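Local coordinates for gentamicin resistance protein (PDB 6CTZ) that probably transfers a phosphate from a guanine nucleotide, with magnesium, to the 2''-hydroxyl of aminoglycoside antibiotics such as kanamycin, giving resistance to gentamicin, at residues S268-G273 against E287-D292; D50-E55 against P71-I76; D222-Y227 against R246-L251. The protein carries 2 engineered substitutions. All coordinates share one frame; numbering follows the deposited sequence.

Contact 1. Residues S268-G273 against E287-D292. With KAN (kanamycin a), chain E.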
loop_
_atom_site.group_PDB
_atom_site.type_symbol
_atom_site.label_atom_id
_atom_site.label_comp_id
_atom_site.label_asym_id
_atom_site.label_seq_id
_atom_site.Cartn_x
_atom_site.Cartn_y
_atom_site.Cartn_z
ATOM N N SER A 268 6.725 -5.159 -11.275
ATOM C CA SER A 268 5.298 -5.081 -11.222
ATOM C C SER A 268 4.779 -3.774 -11.801
ATOM O O SER A 268 3.797 -3.771 -12.473
ATOM C CB SER A 268 4.797 -5.198 -9.803
ATOM O OG SER A 268 4.917 -6.489 -9.317
ATOM N N TYR A 269 5.457 -2.694 -11.516
ATOM C CA TYR A 269 5.075 -1.386 -12.033
ATOM C C TYR A 269 5.165 -1.357 -13.551
ATOM O O TYR A 269 4.260 -0.854 -14.224
ATOM C CB TYR A 269 5.980 -0.325 -11.414
ATOM C CG TYR A 269 5.604 1.095 -11.759
ATOM C CD1 TYR A 269 4.436 1.667 -11.265
ATOM C CD2 TYR A 269 6.430 1.873 -12.557
ATOM C CE1 TYR A 269 4.095 2.969 -11.569
ATOM C CE2 TYR A 269 6.095 3.183 -12.865
ATOM C CZ TYR A 269 4.928 3.725 -12.370
ATOM O OH TYR A 269 4.597 5.027 -12.675
ATOM N N LEU A 270 6.245 -1.909 -14.110
ATOM C CA LEU A 270 6.362 -2.008 -15.559
ATOM C C LEU A 270 5.262 -2.883 -16.147
ATOM O O LEU A 270 4.684 -2.548 -17.185
ATOM C CB LEU A 270 7.743 -2.545 -15.932
ATOM C CG LEU A 270 7.969 -2.802 -17.420
ATOM C CD1 LEU A 270 7.690 -1.540 -18.226
ATOM C CD2 LEU A 270 9.384 -3.285 -17.636
ATOM N N LEU A 271 4.951 -4.010 -15.496
ATOM C CA LEU A 271 3.901 -4.888 -16.011
ATOM C C LEU A 271 2.554 -4.177 -16.066
ATOM O O LEU A 271 1.758 -4.411 -16.984
ATOM C CB LEU A 271 3.811 -6.155 -15.165
ATOM C CG LEU A 271 4.829 -7.233 -15.524
ATOM C CD1 LEU A 271 4.805 -8.327 -14.483
ATOM C CD2 LEU A 271 4.525 -7.797 -16.902
ATOM N N GLU A 272 2.277 -3.310 -15.090
ATOM C CA GLU A 272 1.047 -2.526 -15.126
ATOM C C GLU A 272 1.032 -1.583 -16.322
ATOM O O GLU A 272 -0.009 -1.404 -16.967
ATOM C CB GLU A 272 0.886 -1.741 -13.825
ATOM C CG GLU A 272 0.611 -2.596 -12.604
ATOM C CD GLU A 272 -0.839 -3.032 -12.496
ATOM O OE1 GLU A 272 -1.127 -3.912 -11.655
ATOM O OE2 GLU A 272 -1.690 -2.495 -13.239
ATOM N N GLY A 273 2.177 -0.973 -16.637
ATOM C CA GLY A 273 2.248 -0.124 -17.814
ATOM C C GLY A 273 2.071 -0.902 -19.104
ATOM O O GLY A 273 1.428 -0.425 -20.044
ATOM N N GLU A 287 13.135 2.546 -17.249
ATOM C CA GLU A 287 14.135 3.394 -16.612
ATOM C C GLU A 287 14.251 3.093 -15.122
ATOM O O GLU A 287 15.356 3.104 -14.566
ATOM C CB GLU A 287 13.781 4.863 -16.846
ATOM C CG GLU A 287 14.931 5.834 -16.646
ATOM C CD GLU A 287 14.602 7.227 -17.153
ATOM O OE1 GLU A 287 15.407 8.155 -16.925
ATOM O OE2 GLU A 287 13.535 7.391 -17.782
ATOM N N LEU A 288 13.121 2.829 -14.454
ATOM C CA LEU A 288 13.163 2.498 -13.034
ATOM C C LEU A 288 13.903 1.186 -12.791
ATOM O O LEU A 288 14.595 1.037 -11.778
ATOM C CB LEU A 288 11.748 2.439 -12.468
ATOM C CG LEU A 288 11.060 3.799 -12.370
ATOM C CD1 LEU A 288 9.570 3.643 -12.115
ATOM C CD2 LEU A 288 11.713 4.634 -11.272
ATOM N N LEU A 289 13.761 0.222 -13.707
ATOM C CA LEU A 289 14.505 -1.029 -13.582
ATOM C C LEU A 289 16.003 -0.787 -13.709
ATOM O O LEU A 289 16.796 -1.342 -12.938
ATOM C CB LEU A 289 14.034 -2.034 -14.634
ATOM C CG LEU A 289 12.671 -2.699 -14.435
ATOM C CD1 LEU A 289 12.375 -3.640 -15.593
ATOM C CD2 LEU A 289 12.631 -3.443 -13.108
ATOM N N GLU A 290 16.408 0.033 -14.684
ATOM C CA GLU A 290 17.821 0.379 -14.823
ATOM C C GLU A 290 18.343 1.073 -13.571
ATOM O O GLU A 290 19.456 0.791 -13.115
ATOM C CB GLU A 290 18.025 1.256 -16.059
ATOM C CG GLU A 290 17.627 0.581 -17.370
ATOM C CD GLU A 290 17.823 1.478 -18.579
ATOM O OE1 GLU A 290 18.565 1.084 -19.502
ATOM O OE2 GLU A 290 17.234 2.579 -18.607
ATOM N N GLU A 291 17.540 1.966 -12.985
ATOM C CA GLU A 291 17.962 2.658 -11.770
ATOM C C GLU A 291 18.054 1.705 -10.583
ATOM O O GLU A 291 18.937 1.853 -9.731
ATOM C CB GLU A 291 17.012 3.814 -11.463
ATOM C CG GLU A 291 16.977 4.869 -12.556
ATOM C CD GLU A 291 16.110 6.060 -12.201
ATOM O OE1 GLU A 291 16.334 7.148 -12.773
ATOM O OE2 GLU A 291 15.206 5.911 -11.352
ATOM N N ASP A 292 17.147 0.727 -10.500
ATOM C CA ASP A 292 17.221 -0.267 -9.433
ATOM C C ASP A 292 18.555 -1.008 -9.472
ATOM O O ASP A 292 19.217 -1.181 -8.439
ATOM C CB ASP A 292 16.054 -1.246 -9.567
ATOM C CG ASP A 292 15.895 -2.137 -8.356
ATOM O OD1 ASP A 292 15.388 -1.651 -7.327
ATOM O OD2 ASP A 292 16.257 -3.331 -8.433
HETATM C C1 KAN E . 5.726 3.281 -8.287
HETATM C C2 KAN E . 7.137 2.902 -8.736
HETATM C C3 KAN E . 8.108 3.990 -8.324
HETATM C C4 KAN E . 7.645 5.283 -8.976
HETATM C C5 KAN E . 6.220 5.631 -8.556
HETATM C C6 KAN E . 5.710 6.879 -9.270
HETATM C C7 KAN E . 2.791 2.469 -3.950
HETATM C C8 KAN E . 2.354 2.228 -5.392
HETATM C C9 KAN E . 3.580 2.163 -6.309
HETATM C C10 KAN E . 4.442 3.421 -6.195
HETATM C C11 KAN E . 4.816 3.683 -4.734
HETATM C C12 KAN E . 3.578 3.769 -3.849
HETATM C C13 KAN E . 0.729 0.772 -6.460
HETATM C C14 KAN E . -0.490 -0.001 -5.983
HETATM C C15 KAN E . -0.028 -1.352 -5.428
HETATM C C16 KAN E . 0.768 -2.097 -6.492
HETATM C C17 KAN E . 1.902 -1.223 -6.992
HETATM C C18 KAN E . 2.610 -1.919 -8.144
HETATM N N1 KAN E . 4.337 7.109 -8.860
HETATM N N2 KAN E . 5.589 4.912 -4.598
HETATM N N3 KAN E . 1.614 2.504 -3.083
HETATM N N4 KAN E . -1.142 -2.179 -4.978
HETATM O O5 KAN E . 5.299 4.556 -8.778
HETATM O O6 KAN E . 7.501 1.663 -8.122
HETATM O O7 KAN E . 9.437 3.677 -8.753
HETATM O O8 KAN E . 8.529 6.337 -8.589
HETATM O O9 KAN E . 5.697 3.248 -6.858
HETATM O O10 KAN E . 3.141 2.043 -7.672
HETATM O O11 KAN E . 1.634 0.988 -5.378
HETATM O O12 KAN E . 1.387 0.009 -7.468
HETATM O O13 KAN E . -1.168 0.794 -5.008
HETATM O O14 KAN E . 1.343 -3.310 -5.975
HETATM O O15 KAN E . 3.682 -1.090 -8.606
#
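Tyr269 and Leu288 meet obliquely, the leucine reaching across from the facing helix with a single methyl, CD1, which stands 3.6 Å from CE2 of the tyrosine ring and about as close to CD2. Kanamycin lies over one face of the same ring: C2 of the sugar is centred above the plane, 3.8 Å from it, and the ring oxygen O5 of the sugar comes within 3.4 Å of Tyr269 CE1. With CG anti to the backbone N (chi1 -174°), the tyrosine ring is placed against the antibiotic. Leu288 shares in the same task, for its CD1 is 3.4 Å from the hydroxyl O7 of kanamycin. The two residues sit on consecutive helices, 251-276 and 279-296, which form a helical hairpin at the C-terminal end of the chain. Here the hairpin forms one wall of the aminoglycoside pocket, where sugar-on-aromatic stacking is a familiar way of holding a carbohydrate ring. One step further along each helix, Leu270 and Leu289 cross at about a right angle, with CD2 of the first 3.6 Å from CD1 of the second. This pair is buried and wholly apolar. The phenol end of Tyr269 is anchored separately, its OH being hydrogen-bonded to Glu284 while Trp281 packs against the ring.

Contact 2. Residues D50-E55 against P71-I76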
loop_
_atom_site.group_PDB
_atom_site.type_symbol
_atom_site.label_atom_id
_atom_site.label_comp_id
_atom_site.label_asym_id
_atom_site.label_seq_id
_atom_site.Cartn_x
_atom_site.Cartn_y
_atom_site.Cartn_z
ATOM N N ASP A 50 -13.895 -6.143 -5.042
ATOM C CA ASP A 50 -13.504 -7.203 -4.115
ATOM C C ASP A 50 -12.711 -6.642 -2.946
ATOM O O ASP A 50 -12.945 -7.011 -1.789
ATOM C CB ASP A 50 -12.655 -8.251 -4.837
ATOM C CG ASP A 50 -13.414 -8.990 -5.925
ATOM O OD1 ASP A 50 -14.661 -8.993 -5.898
ATOM O OD2 ASP A 50 -12.749 -9.585 -6.803
ATOM N N GLU A 51 -11.772 -5.741 -3.232
ATOM C CA GLU A 51 -10.949 -5.181 -2.169
ATOM C C GLU A 51 -11.788 -4.328 -1.224
ATOM O O GLU A 51 -11.572 -4.340 -0.007
ATOM C CB GLU A 51 -9.778 -4.395 -2.767
ATOM C CG GLU A 51 -8.821 -5.308 -3.537
ATOM C CD GLU A 51 -7.681 -4.591 -4.247
ATOM O OE1 GLU A 51 -7.634 -3.347 -4.271
ATOM O OE2 GLU A 51 -6.801 -5.293 -4.776
ATOM N N LEU A 52 -12.768 -3.591 -1.763
ATOM C CA LEU A 52 -13.631 -2.786 -0.908
ATOM C C LEU A 52 -14.508 -3.668 -0.028
ATOM O O LEU A 52 -14.699 -3.372 1.157
ATOM C CB LEU A 52 -14.472 -1.828 -1.753
ATOM C CG LEU A 52 -15.432 -0.977 -0.925
ATOM C CD1 LEU A 52 -14.681 -0.195 0.144
ATOM C CD2 LEU A 52 -16.225 -0.041 -1.822
ATOM N N ASN A 53 -15.036 -4.764 -0.579
ATOM C CA ASN A 53 -15.817 -5.679 0.248
ATOM C C ASN A 53 -14.988 -6.227 1.401
ATOM O O ASN A 53 -15.500 -6.402 2.514
ATOM C CB ASN A 53 -16.420 -6.794 -0.599
ATOM C CG ASN A 53 -17.696 -6.359 -1.255
ATOM O OD1 ASN A 53 -18.491 -5.653 -0.641
ATOM N ND2 ASN A 53 -17.896 -6.749 -2.501
ATOM N N LYS A 54 -13.699 -6.490 1.158
ATOM C CA LYS A 54 -12.792 -6.880 2.231
ATOM C C LYS A 54 -12.647 -5.763 3.260
ATOM O O LYS A 54 -12.788 -5.997 4.463
ATOM C CB LYS A 54 -11.431 -7.259 1.636
ATOM C CG LYS A 54 -10.305 -7.425 2.653
ATOM C CD LYS A 54 -8.992 -7.767 1.975
ATOM C CE LYS A 54 -8.449 -6.630 1.121
ATOM N NZ LYS A 54 -7.316 -7.108 0.263
ATOM N N GLU A 55 -12.396 -4.527 2.804
ATOM C CA GLU A 55 -12.246 -3.416 3.745
ATOM C C GLU A 55 -13.513 -3.188 4.566
ATOM O O GLU A 55 -13.432 -2.864 5.755
ATOM C CB GLU A 55 -11.834 -2.130 3.019
ATOM C CG GLU A 55 -10.423 -2.167 2.439
ATOM C CD GLU A 55 -9.999 -0.804 1.944
ATOM O OE1 GLU A 55 -10.270 -0.497 0.768
ATOM O OE2 GLU A 55 -9.423 -0.023 2.736
ATOM N N PRO A 71 -10.123 4.645 8.025
ATOM C CA PRO A 71 -11.467 4.956 7.515
ATOM C C PRO A 71 -12.547 4.171 8.242
ATOM O O PRO A 71 -12.416 2.973 8.502
ATOM C CB PRO A 71 -11.391 4.543 6.045
ATOM C CG PRO A 71 -9.932 4.666 5.702
ATOM C CD PRO A 71 -9.232 4.183 6.944
ATOM N N GLN A 72 -13.650 4.853 8.526
ATOM C CA GLN A 72 -14.816 4.223 9.129
ATOM C C GLN A 72 -16.000 4.469 8.216
ATOM O O GLN A 72 -16.536 5.586 8.157
ATOM C CB GLN A 72 -15.081 4.803 10.498
ATOM C CG GLN A 72 -14.036 4.433 11.488
ATOM C CD GLN A 72 -14.541 4.754 12.842
ATOM O OE1 GLN A 72 -15.052 3.892 13.544
ATOM N NE2 GLN A 72 -14.484 6.025 13.192
ATOM N N TYR A 73 -16.410 3.427 7.511
ATOM C CA TYR A 73 -17.437 3.577 6.492
ATOM C C TYR A 73 -18.790 3.744 7.168
ATOM O O TYR A 73 -19.321 2.801 7.761
ATOM C CB TYR A 73 -17.422 2.357 5.581
ATOM C CG TYR A 73 -16.102 2.077 4.866
ATOM C CD1 TYR A 73 -15.145 3.077 4.634
ATOM C CD2 TYR A 73 -15.825 0.799 4.406
ATOM C CE1 TYR A 73 -13.965 2.789 3.965
ATOM C CE2 TYR A 73 -14.662 0.512 3.740
ATOM C CZ TYR A 73 -13.736 1.505 3.518
ATOM O OH TYR A 73 -12.582 1.189 2.847
ATOM N N VAL A 74 -19.338 4.948 7.097
ATOM C CA VAL A 74 -20.667 5.237 7.624
ATOM C C VAL A 74 -21.730 4.982 6.571
ATOM O O VAL A 74 -22.836 4.535 6.887
ATOM C CB VAL A 74 -20.694 6.698 8.122
ATOM C CG1 VAL A 74 -22.122 7.169 8.432
ATOM C CG2 VAL A 74 -19.791 6.845 9.338
ATOM N N TYR A 75 -21.407 5.261 5.315
ATOM C CA TYR A 75 -22.339 5.132 4.204
ATOM C C TYR A 75 -21.865 3.985 3.328
ATOM O O TYR A 75 -20.705 3.963 2.903
ATOM C CB TYR A 75 -22.393 6.437 3.415
ATOM C CG TYR A 75 -22.930 7.567 4.265
ATOM C CD1 TYR A 75 -24.265 7.589 4.657
ATOM C CD2 TYR A 75 -22.105 8.604 4.688
ATOM C CE1 TYR A 75 -24.760 8.607 5.443
ATOM C CE2 TYR A 75 -22.599 9.637 5.474
ATOM C CZ TYR A 75 -23.926 9.631 5.848
ATOM O OH TYR A 75 -24.424 10.647 6.639
ATOM N N ILE A 76 -22.741 3.013 3.092
ATOM C CA ILE A 76 -22.406 1.861 2.269
ATOM C C ILE A 76 -23.413 1.831 1.132
ATOM O O ILE A 76 -24.604 1.575 1.352
ATOM C CB ILE A 76 -22.385 0.553 3.068
ATOM C CG1 ILE A 76 -21.335 0.650 4.188
ATOM C CG2 ILE A 76 -22.069 -0.613 2.152
ATOM C CD1 ILE A 76 -21.099 -0.634 4.948
HETATM O O HOH W 1 -10.338 2.560 2.942
#
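Glu55 of helix 46-62 meets Tyr73 along its whole length, beginning at CB, which lies at the edge of the phenol ring, near its plane, 3.4 Å from Tyr73 OH. With CG anti to the carbonyl carbon (chi1 -68°) and the chain extended beyond it, the glutamate passes across the end of the tyrosine. CG keeps about 4.0 Å from that OH, whereas CD comes back to 3.4 Å of it, and the carboxylate is turned 77° against the ring plane. At the tip the oxygens divide. A water donates to Glu55 OE2 at 2.7 Å and is also hydrogen-bonded to Tyr73 OH at 2.6 Å; OE2 further accepts from the backbone N of Phe215, and OE1 forms a salt bridge with Arg41. Leu52, nearly one helical turn earlier, adds an apolar touch, its CD1 3.7 Å from Tyr73 CE2. A glutamate on this helix paired with a basic residue of strand 38-43, the strand just before the helix, recalls, and probably corresponds to, the lysine-glutamate pair of protein kinases. The chemistry implies a buried carboxylate that probably stays ionised, gripped by Arg41, a backbone N-H and a water, with the tyrosine hydroxyl tied to it through the water.

Contact 3. Residues D222-Y227 against R246-L251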
loop_
_atom_site.group_PDB
_atom_site.type_symbol
_atom_site.label_atom_id
_atom_site.label_comp_id
_atom_site.label_asym_id
_atom_site.label_seq_id
_atom_site.Cartn_x
_atom_site.Cartn_y
_atom_site.Cartn_z
ATOM N N ASP A 222 3.696 -12.080 4.293
ATOM C CA ASP A 222 4.958 -11.886 4.985
ATOM C C ASP A 222 4.981 -10.491 5.599
ATOM O O ASP A 222 4.905 -9.504 4.858
ATOM C CB ASP A 222 6.087 -12.025 3.975
ATOM C CG ASP A 222 7.462 -12.010 4.608
ATOM O OD1 ASP A 222 7.624 -11.529 5.757
ATOM O OD2 ASP A 222 8.397 -12.475 3.930
ATOM N N PRO A 223 5.090 -10.361 6.927
ATOM C CA PRO A 223 5.111 -9.015 7.526
ATOM C C PRO A 223 6.237 -8.140 7.007
ATOM O O PRO A 223 6.113 -6.908 7.013
ATOM C CB PRO A 223 5.231 -9.297 9.030
ATOM C CG PRO A 223 5.857 -10.678 9.103
ATOM C CD PRO A 223 5.256 -11.418 7.944
ATOM N N ASP A 224 7.339 -8.732 6.545
ATOM C CA ASP A 224 8.415 -7.912 5.993
ATOM C C ASP A 224 7.997 -7.169 4.733
ATOM O O ASP A 224 8.662 -6.195 4.349
ATOM C CB ASP A 224 9.642 -8.776 5.713
ATOM C CG ASP A 224 10.261 -9.338 6.976
ATOM O OD1 ASP A 224 10.067 -8.742 8.057
ATOM O OD2 ASP A 224 10.966 -10.366 6.889
ATOM N N TYR A 225 6.925 -7.607 4.062
ATOM C CA TYR A 225 6.477 -6.877 2.881
ATOM C C TYR A 225 6.042 -5.454 3.223
ATOM O O TYR A 225 6.138 -4.558 2.374
ATOM C CB TYR A 225 5.355 -7.616 2.137
ATOM C CG TYR A 225 5.119 -6.966 0.804
ATOM C CD1 TYR A 225 5.952 -7.248 -0.272
ATOM C CD2 TYR A 225 4.110 -6.012 0.630
ATOM C CE1 TYR A 225 5.781 -6.627 -1.495
ATOM C CE2 TYR A 225 3.932 -5.380 -0.595
ATOM C CZ TYR A 225 4.769 -5.700 -1.654
ATOM O OH TYR A 225 4.615 -5.078 -2.871
ATOM N N ASP A 226 5.583 -5.212 4.455
ATOM C CA ASP A 226 5.144 -3.860 4.792
ATOM C C ASP A 226 6.297 -2.881 4.926
ATOM O O ASP A 226 6.054 -1.701 5.193
ATOM C CB ASP A 226 4.249 -3.850 6.036
ATOM C CG ASP A 226 2.762 -3.974 5.705
ATOM O OD1 ASP A 226 2.368 -3.909 4.513
ATOM O OD2 ASP A 226 1.977 -4.111 6.668
ATOM N N TYR A 227 7.542 -3.321 4.733
ATOM C CA TYR A 227 8.650 -2.386 4.633
ATOM C C TYR A 227 8.918 -1.901 3.210
ATOM O O TYR A 227 9.731 -0.989 3.046
ATOM C CB TYR A 227 9.935 -3.026 5.163
ATOM C CG TYR A 227 9.965 -3.285 6.651
ATOM C CD1 TYR A 227 10.009 -2.232 7.562
ATOM C CD2 TYR A 227 10.009 -4.585 7.147
ATOM C CE1 TYR A 227 10.066 -2.460 8.916
ATOM C CE2 TYR A 227 10.073 -4.827 8.515
ATOM C CZ TYR A 227 10.095 -3.759 9.390
ATOM O OH TYR A 227 10.173 -3.954 10.747
ATOM N N ARG A 246 10.948 -1.786 16.054
ATOM C CA ARG A 246 10.228 -3.053 16.066
ATOM C C ARG A 246 11.051 -4.202 16.623
ATOM O O ARG A 246 10.495 -5.287 16.843
ATOM C CB ARG A 246 9.728 -3.418 14.669
ATOM C CG ARG A 246 8.620 -2.516 14.192
ATOM C CD ARG A 246 7.990 -2.987 12.907
ATOM N NE ARG A 246 7.157 -4.173 13.093
ATOM C CZ ARG A 246 6.738 -4.936 12.090
ATOM N NH1 ARG A 246 7.096 -4.629 10.854
ATOM N NH2 ARG A 246 5.964 -5.996 12.314
ATOM N N GLY A 247 12.337 -4.000 16.880
ATOM C CA GLY A 247 13.141 -5.072 17.434
ATOM C C GLY A 247 13.538 -6.112 16.420
ATOM O O GLY A 247 13.795 -7.262 16.788
ATOM N N GLU A 248 13.572 -5.753 15.141
ATOM C CA GLU A 248 14.083 -6.671 14.137
ATOM C C GLU A 248 15.544 -6.988 14.435
ATOM O O GLU A 248 16.262 -6.201 15.060
ATOM C CB GLU A 248 13.975 -6.044 12.749
ATOM C CG GLU A 248 12.571 -5.603 12.331
ATOM C CD GLU A 248 11.621 -6.736 11.968
ATOM O OE1 GLU A 248 11.956 -7.930 12.135
ATOM O OE2 GLU A 248 10.515 -6.415 11.490
ATOM N N VAL A 249 15.987 -8.147 13.970
ATOM C CA VAL A 249 17.380 -8.553 14.121
ATOM C C VAL A 249 18.033 -8.626 12.750
ATOM O O VAL A 249 17.370 -8.861 11.738
ATOM C CB VAL A 249 17.535 -9.894 14.863
ATOM C CG1 VAL A 249 16.925 -9.807 16.250
ATOM C CG2 VAL A 249 16.910 -11.016 14.053
ATOM N N ASP A 250 19.352 -8.450 12.731
ATOM C CA ASP A 250 20.173 -8.562 11.524
ATOM C C ASP A 250 19.591 -7.720 10.388
ATOM O O ASP A 250 19.098 -8.224 9.373
ATOM C CB ASP A 250 20.375 -10.021 11.105
ATOM C CG ASP A 250 21.355 -10.165 9.951
ATOM O OD1 ASP A 250 22.016 -9.168 9.580
ATOM O OD2 ASP A 250 21.452 -11.279 9.405
ATOM N N LEU A 251 19.674 -6.405 10.594
ATOM C CA LEU A 251 19.048 -5.484 9.652
ATOM C C LEU A 251 19.706 -5.512 8.279
ATOM O O LEU A 251 19.043 -5.205 7.287
ATOM C CB LEU A 251 19.020 -4.052 10.188
ATOM C CG LEU A 251 18.240 -3.792 11.473
ATOM C CD1 LEU A 251 17.881 -2.320 11.603
ATOM C CD2 LEU A 251 17.018 -4.664 11.580
HETATM O O HOH W 2 5.439 -5.557 9.279
HETATM O O HOH W 3 8.459 -7.791 10.177
HETATM O O HOH W 4 11.514 -9.749 10.147
#
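Tyr227 OH is the focus of the tight half of this contact, gripped by Glu248 and, weakly, by Arg246. It donates to Glu248 OE2 at 2.6 Å, meeting the anti lone pair, and that oxygen lies in the plane of the phenol at its edge. A bend in the glutamate chain (chi2 -74°) brings the carboxylate back to the ring, and the carboxylate and ring planes stand 65° apart. Arg246 passes alongside: its CD is 3.2 Å from Tyr227 OH, and NH1 makes a weak hydrogen bond to the same oxygen at an angle of only 122°. The arginine is modelled in two conformations, which makes its contacts less certain; a further partner is Asn121, which accepts from NE.

The other half is wet. Asp224 and Glu248 run alongside each other in opposite senses with OD1 and OE2 4.2 Å apart, and two waters mediate between the like charges. One donates to Asp224 OD1 and Glu248 OE2, the other to Asp224 OD1 and Glu248 OE1. Lys257 probably eases the charge further through its salt bridge to Asp224 OD2. A third water donates to Pro223 O.

The arrangement joins two helix junctions: an Asx turn at Asp222, whose OD1 accepts from Asp224 N, opens a 3-10 segment leading to helix 228-234, while a Schellman motif at Gly247 ends helix 236-246 and Asp250 N-caps helix 251-276.

The three contacts sample both parts of a kinase-like fold. Contact 2 belongs to the sheet-bearing part and lies across the chain's centre from contact 1, their centres 31 Å apart; contacts 1 and 3 belong to the helical part and share helix 251-276, which starts in 246-251 and later carries 268-273. Chemistry follows place. Contact 1 is buried and apolar between protein groups, with the bound antibiotic alongside. Contact 2, also buried, encloses a charged pair with a bridging water beside it; the side chain of Glu55 is about 6 Å from GDP. Contact 3, only partly buried, with the side chain of Tyr227 about 13 Å from kanamycin, is polar, built on a phenol-carboxylate bond, with waters between the carboxylates.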